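Uncharacterized protein (Mycobacterium tuberculosis, PDB 3DBO) is the probable toxin of a type II toxin-antitoxin pair, a magnesium-dependent PIN-family ribonuclease whose limited RNA cleavage is seen in complex with its antitoxin VapB5. Local coordinates at residues 39-42 with 43-46; 99-102 with 103-107. All blocks are in the same frame, centred on the assembly; numbering follows the deposited sequence.

Contact 1: 39-42 with 43-46; sequences LDEA and LIPD
The carbonyl oxygen of Glu41 accepts a hydrogen bond from the backbone amide of Ile44, with 3.1 Å between Glu41 O and Ile44 N. One residue earlier the same i to i+3 step is repeated, and Leu43 N reaches Asp40 O at 3.2 Å. Both N-H groups point fairly straight at their acceptors but approach from above the carbonyl planes, Ile44 N lying 60° out of that of Glu41. The side chain of Ile44 starts close to the same carbonyl: its CB stands 3.6 Å from Glu41 O, so the carbonyl is met by an amide and an aliphatic carbon of the same residue. With CG1 turned away from its own carbonyl carbon, chi1 -59°, the chain runs back beside Glu41, and Ile44 CD1 comes to 4.0 Å from Glu41 OE1. The two side chains lie alongside each other and point the same way; apolar side chains of the partner protein pack on both of them. Asp40 and Leu43 meet on another side of the turn, at a slant, where the methyl Leu43 CD2 is 3.7 Å from the carboxylate oxygen Asp40 OD2. Leu43 also touches Val150, the C-terminal residue, and Asp40 is joined to Val150 by a backbone hydrogen bond. Asp40 is itself the centre of an inverse gamma turn, which leads into a short 3-10 turn with paired i to i+3 bonds, set in the connection between strands 22-25 and 47-51 of the PIN domain.

Contact 2: 99-102 with 103-107; sequences RLRI and HLAES
Arg101 carries its guanidinium forward along the helix, alongside the next turn, placing NH1 3.7 Å from Leu104 CB and close to Ala105. The bend that does this is at chi2, 64°; the first torsion sets CG opposite the backbone N, and the two side chains, Arg101 and Leu104, cross at about a right angle. Ala105 N lies at the edge of the guanidinium, near its plane, but both groups are donors, and this amide is instead bonded to Arg101 O. The other nitrogen, Arg101 NH2, makes a weak hydrogen bond to the backbone of the partner protein. Leu104 turns its branch the other way along the helix, bringing CG to 3.5 Å from Leu100 O, the carbonyl that also accepts Leu104 N at 3.0 Å. Glu106 likewise leans back on the preceding turn: its CG sits 3.3 Å from Ile102 O. For His103, chi1 of -177° swings the imidazole away from the preceding turn, while CB remains 3.4 Å from Leu100 O; the side chain touches Arg109 and lies near a bound beta-mercaptoethanol. Leu100 and Leu104, one turn apart, both pack on Leu116 of helix 113-124. In one of its two conformers Ser107 OG donates to Leu104 O at 2.9 Å, a side chain bonding back to a carbonyl three residues earlier. Regular i to i+4 bonds, with Leu100 and Leu104 turned to helix 113-124 and a mixed set of residues on the exposed side, mark the C-terminal part of alpha helix 91-107 in the PIN domain.

How the contacts relate
Both contacts are local, each a single continuous run of chain, and both lie in the PIN domain without touching: their centres are 29 Å apart. Contact 1 is a surface turn in the loop between two strands of the parallel sheet, whereas contact 2 is a partly buried piece of a long helix lying against helix 113-124. Their backbone bonding differs with the helix type: i to i+3 in the 3-10 turn, i to i+4 in the alpha helix. Each also meets the partner protein, differently: residues 39-46 offer several apolar and backbone contacts, while 99-107 contributes a weak bond from an arginine.

Contact 1: 39-42 with 43-46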
ATOM      1  N   LEU B  39       2.523  -9.335 -11.102  1.00 35.32           N
ATOM      2  CA  LEU B  39       1.351  -9.329 -10.227  1.00 34.08           C
ATOM      3  C   LEU B  39       0.236 -10.186 -10.799  1.00 33.23           C
ATOM      4  O   LEU B  39       0.183 -10.430 -12.012  1.00 33.14           O
ATOM      5  CB  LEU B  39       0.829  -7.902  -9.998  1.00 33.68           C
ATOM      6  CG  LEU B  39       1.839  -6.870  -9.500  1.00 33.68           C
ATOM      7  CD1 LEU B  39       1.216  -5.491  -9.503  1.00 33.76           C
ATOM      8  CD2 LEU B  39       2.362  -7.233  -8.112  1.00 30.77           C
ATOM      9  N   ASP B  40      -0.649 -10.644  -9.918  1.00 31.91           N
ATOM     10  CA  ASP B  40      -1.838 -11.374 -10.334  1.00 31.16           C
ATOM     11  C   ASP B  40      -2.904 -10.383 -10.781  1.00 30.47           C
ATOM     12  O   ASP B  40      -3.783 -10.004  -9.998  1.00 30.00           O
ATOM     13  CB  ASP B  40      -2.336 -12.246  -9.185  1.00 31.45           C
ATOM     14  CG  ASP B  40      -3.468 -13.176  -9.587  1.00 32.35           C
ATOM     15  OD1 ASP B  40      -4.111 -12.968 -10.644  1.00 33.12           O
ATOM     16  OD2 ASP B  40      -3.716 -14.124  -8.811  1.00 33.81           O
ATOM     17  N   GLU B  41      -2.834  -9.985 -12.053  1.00 30.05           N
ATOM     18  CA  GLU B  41      -3.657  -8.896 -12.594  1.00 29.55           C
ATOM     19  C   GLU B  41      -5.149  -9.161 -12.515  1.00 29.00           C
ATOM     20  O   GLU B  41      -5.929  -8.231 -12.294  1.00 28.98           O
ATOM     21  CB  GLU B  41      -3.280  -8.573 -14.054  1.00 30.10           C
ATOM     22  CG  GLU B  41      -1.806  -8.788 -14.423  1.00 31.15           C
ATOM     23  CD  GLU B  41      -0.916  -7.601 -14.120  0.20 30.90           C
ATOM     24  OE1 GLU B  41      -0.678  -7.320 -12.928  0.20 31.03           O
ATOM     25  OE2 GLU B  41      -0.434  -6.965 -15.081  0.20 31.01           O
ATOM     26  N   ALA B  42      -5.544 -10.423 -12.700  1.00 28.07           N
ATOM     27  CA  ALA B  42      -6.950 -10.836 -12.632  1.00 27.18           C
ATOM     28  C   ALA B  42      -7.667 -10.397 -11.354  1.00 26.68           C
ATOM     29  O   ALA B  42      -8.876 -10.148 -11.373  1.00 26.51           O
ATOM     30  CB  ALA B  42      -7.068 -12.356 -12.806  1.00 27.58           C
ATOM     31  N   LEU B  43      -6.918 -10.305 -10.255  1.00 25.85           N
ATOM     32  CA  LEU B  43      -7.485  -9.977  -8.932  1.00 25.59           C
ATOM     33  C   LEU B  43      -7.500  -8.486  -8.592  1.00 25.74           C
ATOM     34  O   LEU B  43      -8.116  -8.088  -7.599  1.00 25.44           O
ATOM     35  CB  LEU B  43      -6.741 -10.739  -7.842  1.00 25.30           C
ATOM     36  CG  LEU B  43      -7.308 -12.070  -7.345  1.00 25.57           C
ATOM     37  CD1 LEU B  43      -7.808 -12.978  -8.450  1.00 26.51           C
ATOM     38  CD2 LEU B  43      -6.231 -12.746  -6.547  1.00 22.75           C
ATOM     39  N   ILE B  44      -6.838  -7.671  -9.410  1.00 26.12           N
ATOM     40  CA  ILE B  44      -6.846  -6.215  -9.207  1.00 26.40           C
ATOM     41  C   ILE B  44      -8.233  -5.696  -9.567  1.00 26.62           C
ATOM     42  O   ILE B  44      -8.763  -6.028 -10.635  1.00 27.68           O
ATOM     43  CB  ILE B  44      -5.741  -5.508 -10.022  1.00 26.52           C
ATOM     44  CG1 ILE B  44      -4.366  -6.045  -9.622  1.00 27.79           C
ATOM     45  CG2 ILE B  44      -5.807  -3.970  -9.847  1.00 26.09           C
ATOM     46  CD1 ILE B  44      -3.197  -5.476 -10.427  1.00 30.26           C
ATOM     47  N   PRO B  45      -8.860  -4.918  -8.666  1.00 26.36           N
ATOM     48  CA  PRO B  45     -10.161  -4.337  -8.978  1.00 26.47           C
ATOM     49  C   PRO B  45     -10.085  -3.423 -10.186  1.00 26.79           C
ATOM     50  O   PRO B  45      -8.990  -3.021 -10.614  1.00 27.15           O
ATOM     51  CB  PRO B  45     -10.508  -3.542  -7.712  1.00 26.24           C
ATOM     52  CG  PRO B  45      -9.755  -4.215  -6.636  1.00 25.59           C
ATOM     53  CD  PRO B  45      -8.478  -4.678  -7.264  1.00 25.70           C
ATOM     54  N   ASP B  46     -11.255  -3.112 -10.727  1.00 27.41           N
ATOM     55  CA  ASP B  46     -11.390  -2.297 -11.930  1.00 28.08           C
ATOM     56  C   ASP B  46     -10.854  -0.882 -11.766  1.00 27.10           C
ATOM     57  O   ASP B  46     -10.267  -0.338 -12.699  1.00 28.33           O
ATOM     58  CB  ASP B  46     -12.863  -2.239 -12.353  1.00 28.85           C
ATOM     59  CG  ASP B  46     -13.389  -3.585 -12.825  1.00 32.11           C
ATOM     60  OD1 ASP B  46     -12.614  -4.354 -13.459  1.00 33.68           O
ATOM     61  OD2 ASP B  46     -14.586  -3.858 -12.558  1.00 35.47           O
TER

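Contact 2: 99-102 with 103-107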
ATOM      1  N   ARG B  99      -9.698   0.667  16.399  1.00  9.69           N
ATOM      2  CA  ARG B  99     -10.430  -0.605  16.471  1.00 10.89           C
ATOM      3  C   ARG B  99      -9.532  -1.767  16.036  1.00 11.37           C
ATOM      4  O   ARG B  99      -9.430  -2.779  16.738  1.00 11.46           O
ATOM      5  CB  ARG B  99     -11.687  -0.565  15.578  1.00 12.04           C
ATOM      6  CG  ARG B  99     -12.562  -1.814  15.695  1.00 16.74           C
ATOM      7  CD  ARG B  99     -13.965  -1.641  15.088  1.00 21.33           C
ATOM      8  NE  ARG B  99     -14.799  -2.790  15.454  1.00 27.02           N
ATOM      9  CZ  ARG B  99     -16.130  -2.786  15.534  1.00 30.82           C
ATOM     10  NH1 ARG B  99     -16.822  -1.680  15.284  1.00 32.15           N
ATOM     11  NH2 ARG B  99     -16.774  -3.903  15.887  1.00 32.77           N
ATOM     12  N   LEU B 100      -8.889  -1.605  14.884  1.00 10.39           N
ATOM     13  CA  LEU B 100      -8.002  -2.658  14.353  1.00 10.89           C
ATOM     14  C   LEU B 100      -6.795  -2.899  15.261  1.00 11.18           C
ATOM     15  O   LEU B 100      -6.396  -4.046  15.496  1.00 10.92           O
ATOM     16  CB  LEU B 100      -7.581  -2.353  12.903  1.00  9.74           C
ATOM     17  CG  LEU B 100      -8.711  -2.226  11.871  1.00 12.08           C
ATOM     18  CD1 LEU B 100      -8.140  -1.850  10.504  1.00 13.14           C
ATOM     19  CD2 LEU B 100      -9.559  -3.505  11.796  1.00 12.99           C
ATOM     20  N   ARG B 101      -6.224  -1.822  15.795  1.00 10.34           N
ATOM     21  CA  ARG B 101      -5.108  -1.922  16.731  1.00 11.01           C
ATOM     22  C   ARG B 101      -5.452  -2.704  18.002  1.00 11.51           C
ATOM     23  O   ARG B 101      -4.656  -3.538  18.454  1.00 11.20           O
ATOM     24  CB  ARG B 101      -4.548  -0.528  17.104  1.00 10.83           C
ATOM     25  CG  ARG B 101      -3.283  -0.566  17.966  1.00 11.61           C
ATOM     26  CD  ARG B 101      -2.127  -1.201  17.230  1.00 17.32           C
ATOM     27  NE  ARG B 101      -1.040  -1.644  18.112  1.00 21.36           N
ATOM     28  CZ  ARG B 101      -0.949  -2.860  18.657  1.00 22.19           C
ATOM     29  NH1 ARG B 101      -1.882  -3.762  18.456  1.00 19.80           N
ATOM     30  NH2 ARG B 101       0.105  -3.171  19.410  1.00 25.57           N
ATOM     31  N   ILE B 102      -6.618  -2.445  18.578  1.00 12.92           N
ATOM     32  CA  ILE B 102      -6.990  -3.201  19.790  1.00 14.52           C
ATOM     33  C   ILE B 102      -7.295  -4.680  19.440  1.00 15.54           C
ATOM     34  O   ILE B 102      -6.887  -5.583  20.175  1.00 16.70           O
ATOM     35  CB  ILE B 102      -8.186  -2.534  20.532  0.50 14.25           C
ATOM     36  CG1 ILE B 102      -7.677  -1.369  21.356  0.50 14.81           C
ATOM     37  CG2 ILE B 102      -8.812  -3.469  21.578  0.50 14.42           C
ATOM     38  CD1 ILE B 102      -6.959  -1.824  22.584  0.50 11.79           C
ATOM     39  N   HIS B 103      -7.938  -4.905  18.297  1.00 15.61           N
ATOM     40  CA  HIS B 103      -8.168  -6.260  17.788  1.00 16.96           C
ATOM     41  C   HIS B 103      -6.849  -7.053  17.783  1.00 17.43           C
ATOM     42  O   HIS B 103      -6.771  -8.155  18.356  1.00 17.05           O
ATOM     43  CB  HIS B 103      -8.812  -6.194  16.397  1.00 17.42           C
ATOM     44  CG  HIS B 103      -9.145  -7.534  15.815  1.00 19.60           C
ATOM     45  ND1 HIS B 103     -10.162  -8.324  16.306  1.00 22.34           N
ATOM     46  CD2 HIS B 103      -8.603  -8.215  14.777  1.00 21.83           C
ATOM     47  CE1 HIS B 103     -10.229  -9.438  15.595  1.00 24.63           C
ATOM     48  NE2 HIS B 103      -9.288  -9.402  14.668  1.00 22.47           N
ATOM     49  N   LEU B 104      -5.803  -6.473  17.195  1.00 17.12           N
ATOM     50  CA  LEU B 104      -4.471  -7.099  17.183  1.00 17.99           C
ATOM     51  C   LEU B 104      -3.858  -7.295  18.579  1.00 19.24           C
ATOM     52  O   LEU B 104      -3.275  -8.353  18.853  1.00 19.08           O
ATOM     53  CB  LEU B 104      -3.510  -6.312  16.290  1.00 16.26           C
ATOM     54  CG  LEU B 104      -3.816  -6.351  14.792  1.00 16.00           C
ATOM     55  CD1 LEU B 104      -3.091  -5.162  14.087  1.00 14.81           C
ATOM     56  CD2 LEU B 104      -3.421  -7.706  14.186  1.00 12.40           C
ATOM     57  N   ALA B 105      -4.008  -6.302  19.464  1.00 19.34           N
ATOM     58  CA  ALA B 105      -3.393  -6.371  20.806  1.00 21.21           C
ATOM     59  C   ALA B 105      -3.978  -7.538  21.587  1.00 22.51           C
ATOM     60  O   ALA B 105      -3.250  -8.290  22.256  1.00 23.59           O
ATOM     61  CB  ALA B 105      -3.608  -5.089  21.556  1.00 20.57           C
ATOM     62  N   GLU B 106      -5.292  -7.702  21.460  1.00 23.94           N
ATOM     63  CA  GLU B 106      -6.020  -8.755  22.160  1.00 25.76           C
ATOM     64  C   GLU B 106      -5.617 -10.140  21.684  1.00 25.87           C
ATOM     65  O   GLU B 106      -5.479 -11.049  22.499  1.00 26.39           O
ATOM     66  CB  GLU B 106      -7.531  -8.574  22.004  1.00 25.94           C
ATOM     67  CG  GLU B 106      -8.078  -7.357  22.703  1.00 30.92           C
ATOM     68  CD  GLU B 106      -9.398  -7.646  23.376  1.00 36.15           C
ATOM     69  OE1 GLU B 106     -10.236  -8.384  22.798  1.00 39.26           O
ATOM     70  OE2 GLU B 106      -9.591  -7.144  24.500  1.00 39.96           O
ATOM     71  N   SER B 107      -5.415 -10.284  20.370  1.00 25.94           N
ATOM     72  CA  SER B 107      -5.080 -11.566  19.746  1.00 25.96           C
ATOM     73  C   SER B 107      -3.593 -11.870  19.876  1.00 26.15           C
ATOM     74  O   SER B 107      -3.151 -13.005  19.656  1.00 27.06           O
ATOM     75  CB  SER B 107      -5.454 -11.533  18.266  0.50 25.86           C
ATOM     76  OG  SER B 107      -4.666 -10.581  17.573  0.50 24.33           O
TER